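Local coordinates for protein yjcS (PDB 1Q8B) that is of unknown function but belongs to the antibiotic biosynthesis monooxygenase family of dimeric alpha/beta-barrel proteins, and so may be an oxygenase-like enzyme, at residues M32-F35 and K36-E39; L38-E41 and T42-E46. One frame throughout, in Å; residues are numbered along the deposited sequence.

Interaction 1. Residues M32-F35 and K36-E39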
loop_
_atom_site.group_PDB
_atom_site.type_symbol
_atom_site.label_atom_id
_atom_site.label_comp_id
_atom_site.label_asym_id
_atom_site.label_seq_id
_atom_site.Cartn_x
_atom_site.Cartn_y
_atom_site.Cartn_z
HETATM N N MSE A 32 -4.650 20.099 -6.719
HETATM C CA MSE A 32 -3.215 19.970 -6.923
HETATM C C MSE A 32 -2.401 20.133 -5.647
HETATM O O MSE A 32 -1.336 19.538 -5.521
HETATM C CB MSE A 32 -2.729 20.952 -7.990
HETATM C CG MSE A 32 -3.034 20.501 -9.409
HETATM SE SE MSE A 32 -2.467 18.652 -9.769
HETATM C CE MSE A 32 -0.615 18.772 -9.204
ATOM N N LYS A 33 -2.889 20.931 -4.700
ATOM C CA LYS A 33 -2.166 21.107 -3.441
ATOM C C LYS A 33 -2.090 19.776 -2.712
ATOM O O LYS A 33 -1.078 19.455 -2.090
ATOM C CB LYS A 33 -2.855 22.143 -2.551
ATOM C CG LYS A 33 -2.561 23.576 -2.950
ATOM C CD LYS A 33 -3.217 24.564 -1.998
ATOM C CE LYS A 33 -2.781 25.994 -2.302
ATOM N NZ LYS A 33 -3.095 26.404 -3.703
ATOM N N GLU A 34 -3.169 19.001 -2.794
ATOM C CA GLU A 34 -3.215 17.693 -2.155
ATOM C C GLU A 34 -2.230 16.769 -2.843
ATOM O O GLU A 34 -1.559 15.967 -2.192
ATOM C CB GLU A 34 -4.626 17.102 -2.228
ATOM C CG GLU A 34 -5.540 17.634 -1.153
ATOM C CD GLU A 34 -4.961 17.422 0.239
ATOM O OE1 GLU A 34 -4.868 16.255 0.679
ATOM O OE2 GLU A 34 -4.586 18.425 0.886
ATOM N N PHE A 35 -2.137 16.886 -4.164
ATOM C CA PHE A 35 -1.202 16.052 -4.900
ATOM C C PHE A 35 0.245 16.475 -4.651
ATOM O O PHE A 35 1.153 15.647 -4.692
ATOM C CB PHE A 35 -1.543 16.055 -6.392
ATOM C CG PHE A 35 -2.598 15.051 -6.756
ATOM C CD1 PHE A 35 -3.939 15.308 -6.514
ATOM C CD2 PHE A 35 -2.240 13.807 -7.254
ATOM C CE1 PHE A 35 -4.901 14.344 -6.755
ATOM C CE2 PHE A 35 -3.193 12.839 -7.498
ATOM C CZ PHE A 35 -4.524 13.106 -7.246
ATOM N N LYS A 36 0.466 17.755 -4.375
ATOM C CA LYS A 36 1.819 18.210 -4.096
ATOM C C LYS A 36 2.255 17.709 -2.727
ATOM O O LYS A 36 3.412 17.346 -2.534
ATOM C CB LYS A 36 1.900 19.732 -4.175
ATOM C CG LYS A 36 1.849 20.235 -5.612
ATOM C CD LYS A 36 2.980 19.607 -6.426
ATOM C CE LYS A 36 2.805 19.791 -7.923
ATOM N NZ LYS A 36 3.915 19.098 -8.644
ATOM N N LYS A 37 1.330 17.673 -1.772
ATOM C CA LYS A 37 1.674 17.172 -0.448
ATOM C C LYS A 37 1.972 15.684 -0.575
ATOM O O LYS A 37 2.930 15.176 0.021
ATOM C CB LYS A 37 0.528 17.397 0.535
ATOM C CG LYS A 37 0.210 18.871 0.787
ATOM C CD LYS A 37 -0.551 19.076 2.092
ATOM C CE LYS A 37 -1.821 18.239 2.138
ATOM N NZ LYS A 37 -2.489 18.303 3.476
ATOM N N LEU A 38 1.150 14.987 -1.359
ATOM C CA LEU A 38 1.344 13.555 -1.584
ATOM C C LEU A 38 2.693 13.326 -2.252
ATOM O O LEU A 38 3.438 12.430 -1.865
ATOM C CB LEU A 38 0.237 12.989 -2.474
ATOM C CG LEU A 38 0.431 11.531 -2.902
ATOM C CD1 LEU A 38 0.422 10.622 -1.678
ATOM C CD2 LEU A 38 -0.668 11.139 -3.873
ATOM N N GLU A 39 2.998 14.148 -3.256
ATOM C CA GLU A 39 4.259 14.043 -3.976
ATOM C C GLU A 39 5.433 14.208 -3.026
ATOM O O GLU A 39 6.422 13.474 -3.100
ATOM C CB GLU A 39 4.340 15.105 -5.082
ATOM C CG GLU A 39 5.744 15.267 -5.653
ATOM C CD GLU A 39 5.788 16.035 -6.965
ATOM O OE1 GLU A 39 6.905 16.373 -7.412
ATOM O OE2 GLU A 39 4.718 16.290 -7.555
#

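Interaction 2. Residues L38-E41 and T42-E46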
loop_
_atom_site.group_PDB
_atom_site.type_symbol
_atom_site.label_atom_id
_atom_site.label_comp_id
_atom_site.label_asym_id
_atom_site.label_seq_id
_atom_site.Cartn_x
_atom_site.Cartn_y
_atom_site.Cartn_z
ATOM N N LEU A 38 1.150 14.987 -1.359
ATOM C CA LEU A 38 1.344 13.555 -1.584
ATOM C C LEU A 38 2.693 13.326 -2.252
ATOM O O LEU A 38 3.438 12.430 -1.865
ATOM C CB LEU A 38 0.237 12.989 -2.474
ATOM C CG LEU A 38 0.431 11.531 -2.902
ATOM C CD1 LEU A 38 0.422 10.622 -1.678
ATOM C CD2 LEU A 38 -0.668 11.139 -3.873
ATOM N N GLU A 39 2.998 14.148 -3.256
ATOM C CA GLU A 39 4.259 14.043 -3.976
ATOM C C GLU A 39 5.433 14.208 -3.026
ATOM O O GLU A 39 6.422 13.474 -3.100
ATOM C CB GLU A 39 4.340 15.105 -5.082
ATOM C CG GLU A 39 5.744 15.267 -5.653
ATOM C CD GLU A 39 5.788 16.035 -6.965
ATOM O OE1 GLU A 39 6.905 16.373 -7.412
ATOM O OE2 GLU A 39 4.718 16.290 -7.555
ATOM N N GLU A 40 5.320 15.171 -2.121
ATOM C CA GLU A 40 6.389 15.424 -1.172
ATOM C C GLU A 40 6.643 14.237 -0.252
ATOM O O GLU A 40 7.792 13.867 -0.002
ATOM C CB GLU A 40 6.069 16.656 -0.334
ATOM C CG GLU A 40 7.267 17.137 0.445
ATOM C CD GLU A 40 6.937 18.296 1.346
ATOM O OE1 GLU A 40 6.395 19.304 0.835
ATOM O OE2 GLU A 40 7.225 18.193 2.561
ATOM N N GLU A 41 5.569 13.635 0.246
ATOM C CA GLU A 41 5.699 12.495 1.141
ATOM C C GLU A 41 6.103 11.188 0.453
ATOM O O GLU A 41 6.884 10.417 1.014
ATOM C CB GLU A 41 4.397 12.292 1.936
ATOM C CG GLU A 41 4.173 13.333 3.030
ATOM C CD GLU A 41 5.385 13.479 3.952
ATOM O OE1 GLU A 41 5.676 12.535 4.723
ATOM O OE2 GLU A 41 6.055 14.540 3.894
ATOM N N THR A 42 5.600 10.930 -0.755
ATOM C CA THR A 42 5.960 9.675 -1.418
ATOM C C THR A 42 7.407 9.681 -1.918
ATOM O O THR A 42 8.019 8.619 -2.050
ATOM C CB THR A 42 4.972 9.289 -2.586
ATOM O OG1 THR A 42 5.409 9.863 -3.814
ATOM C CG2 THR A 42 3.578 9.776 -2.297
ATOM N N ASN A 43 7.972 10.858 -2.182
ATOM C CA ASN A 43 9.366 10.912 -2.620
ATOM C C ASN A 43 10.292 10.527 -1.471
ATOM O O ASN A 43 11.462 10.222 -1.679
ATOM C CB ASN A 43 9.738 12.304 -3.134
ATOM C CG ASN A 43 9.440 12.474 -4.616
ATOM O OD1 ASN A 43 8.458 13.110 -4.994
ATOM N ND2 ASN A 43 10.281 11.891 -5.460
ATOM N N LYS A 44 9.759 10.539 -0.256
ATOM C CA LYS A 44 10.535 10.170 0.920
ATOM C C LYS A 44 10.441 8.669 1.188
ATOM O O LYS A 44 11.196 8.141 2.004
ATOM C CB LYS A 44 10.040 10.917 2.158
ATOM C CG LYS A 44 10.205 12.424 2.121
ATOM C CD LYS A 44 9.540 13.024 3.351
ATOM C CE LYS A 44 9.530 14.536 3.336
ATOM N NZ LYS A 44 8.724 15.054 4.484
ATOM N N GLU A 45 9.504 7.987 0.528
ATOM C CA GLU A 45 9.365 6.548 0.718
ATOM C C GLU A 45 10.656 5.921 0.227
ATOM O O GLU A 45 11.215 6.345 -0.787
ATOM C CB GLU A 45 8.197 5.984 -0.087
ATOM C CG GLU A 45 6.846 6.583 0.254
ATOM C CD GLU A 45 5.718 5.969 -0.562
ATOM O OE1 GLU A 45 4.618 6.565 -0.600
ATOM O OE2 GLU A 45 5.929 4.891 -1.160
ATOM N N GLU A 46 11.125 4.914 0.952
ATOM C CA GLU A 46 12.362 4.238 0.610
ATOM C C GLU A 46 12.416 3.701 -0.820
ATOM O O GLU A 46 13.408 3.899 -1.524
ATOM C CB GLU A 46 12.605 3.099 1.594
ATOM C CG GLU A 46 14.027 3.054 2.095
ATOM C CD GLU A 46 14.455 4.387 2.679
ATOM O OE1 GLU A 46 13.766 4.871 3.605
ATOM O OE2 GLU A 46 15.472 4.954 2.214
#

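Interaction 1. Residues M32-F35 and K36-E39
Met32 and Lys36 meet one turn apart on an amphipathic alpha helix, residues 28-42, which packs on the antiparallel sheet of a ferredoxin-like fold of the dimeric alpha/beta-barrel class. Met32 is modelled as selenomethionine. Met32 CE lies 3.8 Å from Lys36 CE, and the two chains cross at a slant. The Met32 chain bends at both chi2 and chi3, and this folds CE back toward the lysine.

The packed side of the helix is made by Met32, Phe35 and Leu38. Met32 and Phe35 rest on Ile63 of strand 62-69, and Leu38 reaches His83, Thr84 and Val87 of helix 82-88. Successive i to i+4 bonds hold the backbone, among them Glu39 N to Phe35 O at 2.8 Å.

A charged flank is pinned to strand 48-55. Lys36 NZ forms a salt bridge with Glu39 OE2 at 3.1 Å, from above the carboxylate plane, and also hydrogen-bonds to Ala53 O. Glu39 OE1 hydrogen-bonds to His52, and OE2 also accepts from Ala53 N.

The solvent side is looser. Lys33 is exposed, and its CB points away from 36-39. Glu34, only partly exposed, and Lys37 run side by side in the same direction. Glu34 OE1 is hydrogen-bonded to Gln90, while Glu34 OE2 makes a salt bridge to Lys37 NZ at 3.3 Å.

Interaction 2. Residues L38-E41 and T42-E46
Glu41 has its CG anti to the carbonyl carbon (chi1 -73°), and its chain also bends at chi2 (-52°), which folds its carboxylate back toward Lys44. Lys44 also starts with CG beside its backbone N, but then runs fully extended. Its tip thus comes back over the last turn of the helix, and the two chains cross there. Lys44 NZ donates to Glu41 OE2 at 2.8 Å, on the syn side and close to the carboxylate plane. Glu40 runs alongside Lys44 and points the same way. Glu40 OE2 is 4.0 Å from Lys44 NZ, a long salt bridge that adds a second negative charge near the ammonium group. The three residues form a small charged network on the outer side of the chain.

Beneath it the helix runs out into a type I beta turn, Thr42 to Glu45. Asn43 N still bonds to Glu39 O at 3.2 Å in the helical i to i+4 pattern. Lys44 N instead turns to Glu41 O, three residues back, at 3.1 Å. It sits well above that carbonyl plane, 64° out of it. The turn itself is closed by Glu45 N to Thr42 O at 3.0 Å.

On the inner side CG2 of Thr42 faces Leu38 CD1. The modelled closeness is doubtful, as CG2 also lies too near Leu38 O. Thr42 OG1 is buried with no polar partner in the model.

This end of the helix is wedged between two elements of the fold. Glu41 and Thr42 touch His83 of helix 82-88, and Glu45 OE1 is hydrogen-bonded to both His83 and His78. Thr42 and Asn43 lie on Phe51 of strand 48-55, into which the chain then leads.

The two contacts follow one another along helix 28-42, with centres about 10 Å apart. Interaction 1 covers the middle of the helix and interaction 2 its C-terminal end and the loop beyond. They share Leu38 and Glu39, so the second begins where the first ends. The helix that carries both lies on the four-stranded antiparallel sheet and against helix 82-88. The 42-46 loop then turns the chain into strand 48-55, giving the helix-to-strand connection of the alpha/beta unit. Both belong to the antibiotic biosynthesis monooxygenase-like domain. Neither touches the second chain of the assembly, so both are contacts within one subunit, each partly buried.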